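Local coordinates for Pts system, fructose-specific iiabc component (Borrelia burgdorferi, PDB 5DLE), which probably relays, as the IIB domain of a longer fructose transporter, a phosphoryl group from phosphohistidine to incoming fructose, giving fructose 1-phosphate, at residues A67-I71 / I103-F108; A31-E35 / A96-T100; K13-A19 / S44-Q50. All blocks are in the same frame, centred on the assembly; numbering follows the deposited sequence. Where two conformers were deposited one is given.

Overall arrangement
All three contacts belong to one IIB domain, an open alpha/beta fold around a largely parallel sheet. Contact 3 is the pairing of its first two parallel strands, 13-19 and 44-50. Helix 25-40 connects those strands and supplies half of contact 2. Contact 1 begins on strand 69-74, which lies beside strand 13-19. The other halves of contacts 1 and 2 come late in the chain, on helices 93-98 and 100-107. Contact 3 closes before contact 1 opens, while contact 2 interleaves with both. The centres of the contacts lie about 11 to 12 Å apart. I34 touches both I45 and I104, so sheet and helices share one continuous core.

Contact 1 (A67-I71 / I103-F108); sequences ASVVI and IIKESF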
# COMPACT_ATOMS: atom_id res chain seq x y z
N ALA A 67 -12.59 -26.54 -7.18
CA ALA A 67 -11.64 -26.24 -6.11
C ALA A 67 -11.76 -27.23 -4.96
O ALA A 67 -12.86 -27.66 -4.60
CB ALA A 67 -11.93 -24.83 -5.58
N SER A 68 -10.61 -27.53 -4.34
CA SER A 68 -10.62 -28.31 -3.12
C SER A 68 -11.02 -27.46 -1.93
O SER A 68 -11.64 -27.96 -0.98
CB SER A 68 -9.26 -28.92 -2.84
OG SER A 68 -8.96 -29.90 -3.81
N VAL A 69 -10.61 -26.20 -1.95
CA VAL A 69 -10.83 -25.27 -0.84
C VAL A 69 -11.04 -23.88 -1.41
O VAL A 69 -10.55 -23.56 -2.49
CB VAL A 69 -9.63 -25.30 0.14
CG1 VAL A 69 -9.56 -26.63 0.89
CG2 VAL A 69 -8.33 -25.18 -0.63
N VAL A 70 -11.76 -23.04 -0.65
CA VAL A 70 -11.91 -21.61 -0.93
C VAL A 70 -11.25 -20.84 0.22
O VAL A 70 -11.58 -21.06 1.38
CB VAL A 70 -13.39 -21.21 -1.01
CG1 VAL A 70 -13.56 -19.71 -1.23
CG2 VAL A 70 -14.15 -22.02 -2.13
N ILE A 71 -10.36 -19.89 -0.11
CA ILE A 71 -9.74 -19.04 0.90
C ILE A 71 -10.23 -17.61 0.66
O ILE A 71 -10.08 -17.07 -0.44
CB ILE A 71 -8.20 -19.11 0.84
CG1 ILE A 71 -7.74 -20.54 1.10
CG2 ILE A 71 -7.54 -18.11 1.85
CD1 ILE A 71 -6.24 -20.68 1.00
N ILE A 103 -2.02 -20.52 6.80
CA ILE A 103 -3.39 -20.40 6.31
C ILE A 103 -3.66 -21.36 5.16
O ILE A 103 -4.73 -21.98 5.09
CB ILE A 103 -3.68 -18.95 5.93
CG1 ILE A 103 -4.07 -18.19 7.19
CG2 ILE A 103 -4.78 -18.85 4.86
CD1 ILE A 103 -4.02 -16.72 7.00
N ILE A 104 -2.71 -21.51 4.24
CA ILE A 104 -2.88 -22.46 3.13
C ILE A 104 -3.08 -23.85 3.69
O ILE A 104 -3.98 -24.60 3.28
CB ILE A 104 -1.65 -22.44 2.19
CG1 ILE A 104 -1.49 -21.09 1.47
CG2 ILE A 104 -1.70 -23.61 1.19
CD1 ILE A 104 -2.69 -20.68 0.68
N LYS A 105 -2.23 -24.22 4.65
CA LYS A 105 -2.30 -25.59 5.19
C LYS A 105 -3.60 -25.81 5.94
O LYS A 105 -4.27 -26.85 5.77
CB LYS A 105 -1.10 -25.84 6.11
CG LYS A 105 0.20 -26.07 5.35
CD LYS A 105 1.36 -26.30 6.32
CE LYS A 105 2.71 -26.39 5.60
NZ LYS A 105 2.84 -27.62 4.75
N GLU A 106 -3.98 -24.84 6.78
CA GLU A 106 -5.19 -24.93 7.60
C GLU A 106 -6.46 -24.94 6.75
O GLU A 106 -7.48 -25.46 7.20
CB GLU A 106 -5.26 -23.77 8.60
CG GLU A 106 -4.24 -23.86 9.75
CD GLU A 106 -3.93 -22.50 10.44
OE1 GLU A 106 -4.63 -21.49 10.19
OE2 GLU A 106 -2.95 -22.45 11.23
N SER A 107 -6.41 -24.38 5.53
CA SER A 107 -7.65 -24.27 4.76
C SER A 107 -8.23 -25.63 4.41
O SER A 107 -9.44 -25.75 4.28
CB SER A 107 -7.43 -23.45 3.48
OG SER A 107 -6.60 -24.17 2.57
N PHE A 108 -7.39 -26.65 4.30
CA PHE A 108 -7.91 -27.96 3.92
C PHE A 108 -8.68 -28.63 5.04
O PHE A 108 -9.34 -29.65 4.79
CB PHE A 108 -6.73 -28.82 3.47
CG PHE A 108 -6.19 -28.40 2.17
CD1 PHE A 108 -5.19 -27.42 2.09
CD2 PHE A 108 -6.75 -28.89 0.99
CE1 PHE A 108 -4.71 -27.00 0.87
CE2 PHE A 108 -6.29 -28.47 -0.25
CZ PHE A 108 -5.27 -27.50 -0.32
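V69 and I71 are two neighbouring bumps on strand 69-74, and they press against the C-terminal part of helix 100-107 and F108. The strand and helix segments run at 140° to each other, their axes 9.2 Å apart at closest. V69 meets F108 and S107. In the conformer described here, V69 CG1 sits over a face of the F108 ring, 4.0 Å from its centroid, in a CH-pi contact. V69 CG2 is also above the ring plane but shifted toward the rim. Together the two methyls cap one face of the ring, from over the ring out to its rim. V69 CG1 also rests against the backbone carbonyl S107 O. Nearer the edge of the contact, S68 CB reaches F108 CE2 obliquely, and S68 OG is held by E12.

I71 packs on the small side chain of S107. I71 CG1 lies on S107 CB at 3.8 Å. Beyond it, in the conformers described here, I71 CD1 meets I104 CD1 at 3.6 Å, the two chains crossing at about a right angle. The other branch, I71 CG2, turns toward I103 CG2 at 4.2 Å, again in the conformer described here. I71 thus uses three carbons to touch three residues.

The buried hydroxyl of S107 sits among these methyls with its polar need met within its own segment. With chi1 at 69°, S107 OG folds back to give a 2.7 Å hydrogen bond to I104 O. Y43 stacks with the ring of F108, and Y89 touches S107. I14 packs beside V69 and I71. No hydrogen bond joins the two segments, so apolar fit holds them. This is the helix-on-sheet packing of an open alpha/beta sandwich, here laying the last helix over a parallel strand of the IIB domain.

Contact 2 (A31-E35 / A96-T100); sequences AKKIE and AINNT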
# COMPACT_ATOMS: atom_id res chain seq x y z
N ALA A 31 -3.11 -11.35 -2.36
CA ALA A 31 -3.28 -12.26 -3.51
C ALA A 31 -1.97 -12.86 -3.92
O ALA A 31 -1.88 -14.09 -4.15
CB ALA A 31 -3.91 -11.51 -4.68
N LYS A 32 -0.93 -12.03 -4.01
CA LYS A 32 0.35 -12.51 -4.51
C LYS A 32 1.00 -13.42 -3.50
O LYS A 32 1.61 -14.43 -3.87
CB LYS A 32 1.23 -11.34 -4.90
CG LYS A 32 2.50 -11.70 -5.61
CD LYS A 32 2.28 -12.51 -6.93
CE LYS A 32 3.64 -12.82 -7.45
NZ LYS A 32 3.59 -13.82 -8.55
N LYS A 33 0.87 -13.14 -2.20
CA LYS A 33 1.45 -14.06 -1.22
C LYS A 33 0.71 -15.39 -1.23
O LYS A 33 1.35 -16.45 -1.10
CB LYS A 33 1.46 -13.46 0.18
CG LYS A 33 2.40 -12.28 0.23
CD LYS A 33 2.67 -11.85 1.62
CE LYS A 33 3.80 -12.66 2.26
NZ LYS A 33 4.19 -11.91 3.51
N ILE A 34 -0.62 -15.36 -1.37
CA ILE A 34 -1.37 -16.63 -1.45
C ILE A 34 -0.95 -17.41 -2.69
O ILE A 34 -0.75 -18.63 -2.62
CB ILE A 34 -2.88 -16.35 -1.43
CG1 ILE A 34 -3.30 -15.92 -0.01
CG2 ILE A 34 -3.68 -17.61 -1.87
CD1 ILE A 34 -4.71 -15.38 0.03
N GLU A 35 -0.84 -16.72 -3.84
CA GLU A 35 -0.39 -17.40 -5.07
C GLU A 35 0.99 -18.01 -4.90
O GLU A 35 1.20 -19.16 -5.28
CB GLU A 35 -0.39 -16.40 -6.24
CG GLU A 35 -1.79 -16.01 -6.68
CD GLU A 35 -1.85 -14.77 -7.57
OE1 GLU A 35 -0.78 -14.17 -7.89
OE2 GLU A 35 -2.98 -14.37 -7.92
N ALA A 96 -3.88 -13.18 6.29
CA ALA A 96 -3.46 -13.86 5.06
C ALA A 96 -2.05 -13.42 4.65
O ALA A 96 -1.26 -14.21 4.10
CB ALA A 96 -4.46 -13.59 3.94
N ILE A 97 -1.73 -12.15 4.88
CA ILE A 97 -0.41 -11.65 4.50
C ILE A 97 0.67 -12.12 5.45
O ILE A 97 1.78 -12.46 5.01
CB ILE A 97 -0.45 -10.11 4.41
CG1 ILE A 97 -1.30 -9.73 3.20
CG2 ILE A 97 0.98 -9.53 4.32
CD1 ILE A 97 -1.71 -8.22 3.20
N ASN A 98 0.38 -12.14 6.75
CA ASN A 98 1.42 -12.43 7.73
C ASN A 98 1.49 -13.89 8.14
O ASN A 98 2.48 -14.29 8.78
CB ASN A 98 1.23 -11.56 8.97
CG ASN A 98 1.65 -10.14 8.71
OD1 ASN A 98 2.36 -9.86 7.74
ND2 ASN A 98 1.22 -9.22 9.57
N ASN A 99 0.50 -14.71 7.77
CA ASN A 99 0.45 -16.10 8.21
C ASN A 99 0.17 -17.02 7.03
O ASN A 99 -0.55 -17.99 7.18
CB ASN A 99 -0.62 -16.29 9.28
CG ASN A 99 -0.41 -17.54 10.14
OD1 ASN A 99 0.71 -18.05 10.27
ND2 ASN A 99 -1.48 -18.00 10.77
N THR A 100 0.74 -16.72 5.85
CA THR A 100 0.25 -17.32 4.62
C THR A 100 0.46 -18.84 4.58
O THR A 100 -0.44 -19.57 4.15
CB THR A 100 0.94 -16.70 3.40
OG1 THR A 100 1.13 -15.28 3.55
CG2 THR A 100 0.07 -16.97 2.16
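K33 and I34 of helix 25-40 meet A96, I97 and T100 in a helix-to-helix contact that is part apolar and part polar. It lies in the layer of helices on one face of the sheet, where helix 93-98 ends and helix 100-107 starts. K33 makes the hydrogen bond across it. Its chain crosses I97 at about a right angle, with K33 CD 3.9 Å from I97 CG2. A bend at chi3 (85°) then brings the ammonium group round to the backbone. K33 NZ donates to I97 O at 2.9 Å, from a position tilted out of the carbonyl plane. K33 is deposited in two conformers, and this bond belongs to the one described here.

T100 lies against the backbone of helix 25-40 at K33 and I34. T100 CG2 comes within 3.5 Å of K33 O, and it also approaches I34 CG1 at 4.1 Å. Its hydroxyl lies by K33 CB and is held by its own segment: T100 OG1 donates to A96 O at 2.7 Å, in the carbonyl plane. That bond ties the start of helix 100-107 to the end of helix 93-98. On the apolar side, I34 CD1 touches A96 CB at 4.3 Å.

K32 is salt-bridged to E35 of the second subunit, and E35 to K32 of that subunit. N98 ND2 donates to P21 O of the third subunit. Within the chain, I97 also packs on I29 and A30, and T100 on E37.

Two carbonyls near the end of helix 93-98 thus receive side-chain donors, one from a lysine of another helix and one from a threonine just beyond. The positive charge of K33 so near a helix C-terminus probably complements the partial negative charge gathered there.

Contact 3 (K13-A19 / S44-Q50); sequences KIVAVTA and SIRVETQ
E48 and V17 stand side by side on neighbouring parallel strands, their side chains pointing the same way. E48 leaves its backbone with CB 3.9 Å from A16 O. E48 CG passes V17 CG1 at 4.1 Å. CG is anti to the backbone nitrogen (chi1 162°) and the chain stays extended beyond it, which lays E48 CD along V17 CG2 at 4.0 Å. At the tip, E48 OE2 lies 3.9 Å from V17 CG1 and takes an N-H from Q50 NE2 at 2.8 Å, almost in the amide plane of Q50. The other oxygen, E48 OE1, is claimed by R82 in a salt bridge and by the backbone N of L59.

Strands 13-19 and 44-50 are the two ends of a beta-alpha-beta unit, with helix 25-40 as the crossover. Six backbone hydrogen bonds join them, from I14 N to S44 O through to Q50 N with T18 O. In relatives, the loop after the first strand carries the phosphorylated cysteine.

On the face toward helix 25-40, I14 CG2 packs tightly on I45 CD1 at 3.5 Å. Further along, T18 OG1 lies 3.5 Å from T49 CG2 and is hydrogen-bonded to T27 O.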
# COMPACT_ATOMS: atom_id res chain seq x y z
N LYS A 13 -6.70 -27.94 -6.58
CA LYS A 13 -6.97 -26.55 -6.94
C LYS A 13 -7.45 -25.77 -5.72
O LYS A 13 -8.32 -26.21 -4.97
CB LYS A 13 -8.00 -26.48 -8.06
CG LYS A 13 -7.48 -27.09 -9.40
CD LYS A 13 -8.56 -27.07 -10.45
CE LYS A 13 -8.07 -27.69 -11.73
NZ LYS A 13 -8.98 -27.39 -12.86
N ILE A 14 -6.89 -24.58 -5.55
CA ILE A 14 -7.39 -23.63 -4.55
C ILE A 14 -8.00 -22.46 -5.31
O ILE A 14 -7.47 -22.07 -6.35
CB ILE A 14 -6.23 -23.14 -3.64
CG1 ILE A 14 -5.62 -24.31 -2.88
CG2 ILE A 14 -6.72 -22.01 -2.68
CD1 ILE A 14 -4.42 -23.93 -2.01
N VAL A 15 -9.12 -21.93 -4.82
CA VAL A 15 -9.55 -20.61 -5.29
C VAL A 15 -9.57 -19.67 -4.09
O VAL A 15 -9.76 -20.08 -2.94
CB VAL A 15 -10.92 -20.62 -6.01
CG1 VAL A 15 -10.82 -21.46 -7.29
CG2 VAL A 15 -12.04 -21.12 -5.08
N ALA A 16 -9.33 -18.39 -4.37
CA ALA A 16 -9.32 -17.42 -3.29
C ALA A 16 -9.98 -16.13 -3.75
O ALA A 16 -10.01 -15.83 -4.95
CB ALA A 16 -7.89 -17.11 -2.81
N VAL A 17 -10.48 -15.35 -2.78
CA VAL A 17 -10.87 -13.96 -3.03
C VAL A 17 -10.10 -13.11 -2.04
O VAL A 17 -10.07 -13.44 -0.84
CB VAL A 17 -12.38 -13.70 -2.82
CG1 VAL A 17 -12.72 -12.25 -3.12
CG2 VAL A 17 -13.24 -14.64 -3.68
N THR A 18 -9.48 -12.02 -2.52
CA THR A 18 -8.89 -11.07 -1.60
C THR A 18 -9.63 -9.76 -1.77
O THR A 18 -9.97 -9.36 -2.90
CB THR A 18 -7.40 -10.91 -1.79
OG1 THR A 18 -7.11 -10.25 -3.05
CG2 THR A 18 -6.69 -12.29 -1.69
N ALA A 19 -9.94 -9.10 -0.65
CA ALA A 19 -10.77 -7.90 -0.74
C ALA A 19 -10.44 -6.99 0.42
O ALA A 19 -10.75 -7.31 1.55
CB ALA A 19 -12.26 -8.25 -0.74
N SER A 44 -2.51 -25.66 -7.57
CA SER A 44 -3.03 -24.73 -8.56
C SER A 44 -3.82 -23.65 -7.83
O SER A 44 -4.46 -23.95 -6.82
CB SER A 44 -3.95 -25.50 -9.53
OG SER A 44 -4.17 -24.75 -10.70
N ILE A 45 -3.78 -22.41 -8.32
CA ILE A 45 -4.44 -21.33 -7.58
C ILE A 45 -5.05 -20.33 -8.57
O ILE A 45 -4.42 -19.96 -9.56
CB ILE A 45 -3.42 -20.65 -6.61
CG1 ILE A 45 -4.00 -19.45 -5.85
CG2 ILE A 45 -2.18 -20.18 -7.36
CD1 ILE A 45 -4.88 -19.86 -4.72
N ARG A 46 -6.29 -19.89 -8.30
CA ARG A 46 -6.90 -18.74 -8.98
C ARG A 46 -7.38 -17.77 -7.92
O ARG A 46 -8.02 -18.21 -6.96
CB ARG A 46 -8.09 -19.18 -9.86
CG ARG A 46 -7.68 -19.52 -11.29
CD ARG A 46 -7.60 -18.25 -12.18
NE ARG A 46 -8.94 -17.68 -12.28
CZ ARG A 46 -9.36 -16.52 -11.79
NH1 ARG A 46 -8.53 -15.62 -11.23
NH2 ARG A 46 -10.64 -16.24 -11.93
N VAL A 47 -7.07 -16.47 -8.08
CA VAL A 47 -7.46 -15.45 -7.12
C VAL A 47 -8.28 -14.35 -7.81
O VAL A 47 -7.83 -13.76 -8.81
CB VAL A 47 -6.24 -14.82 -6.41
CG1 VAL A 47 -6.71 -13.85 -5.30
CG2 VAL A 47 -5.41 -15.87 -5.79
N GLU A 48 -9.45 -14.07 -7.25
CA GLU A 48 -10.26 -12.90 -7.56
C GLU A 48 -9.87 -11.78 -6.61
O GLU A 48 -9.71 -12.00 -5.41
CB GLU A 48 -11.74 -13.25 -7.37
CG GLU A 48 -12.69 -12.08 -7.23
CD GLU A 48 -14.14 -12.56 -7.03
OE1 GLU A 48 -14.48 -13.62 -7.59
OE2 GLU A 48 -14.91 -11.91 -6.29
N THR A 49 -9.74 -10.57 -7.13
CA THR A 49 -9.38 -9.44 -6.28
C THR A 49 -10.49 -8.39 -6.27
O THR A 49 -11.16 -8.17 -7.28
CB THR A 49 -8.06 -8.76 -6.73
OG1 THR A 49 -8.13 -8.38 -8.12
CG2 THR A 49 -6.85 -9.68 -6.53
N GLN A 50 -10.66 -7.75 -5.12
CA GLN A 50 -11.61 -6.64 -4.96
C GLN A 50 -10.99 -5.51 -4.16
O GLN A 50 -10.48 -5.74 -3.05
CB GLN A 50 -12.89 -7.10 -4.24
CG GLN A 50 -13.45 -8.45 -4.72
CD GLN A 50 -14.86 -8.67 -4.20
OE1 GLN A 50 -15.45 -7.78 -3.53
NE2 GLN A 50 -15.44 -9.82 -4.51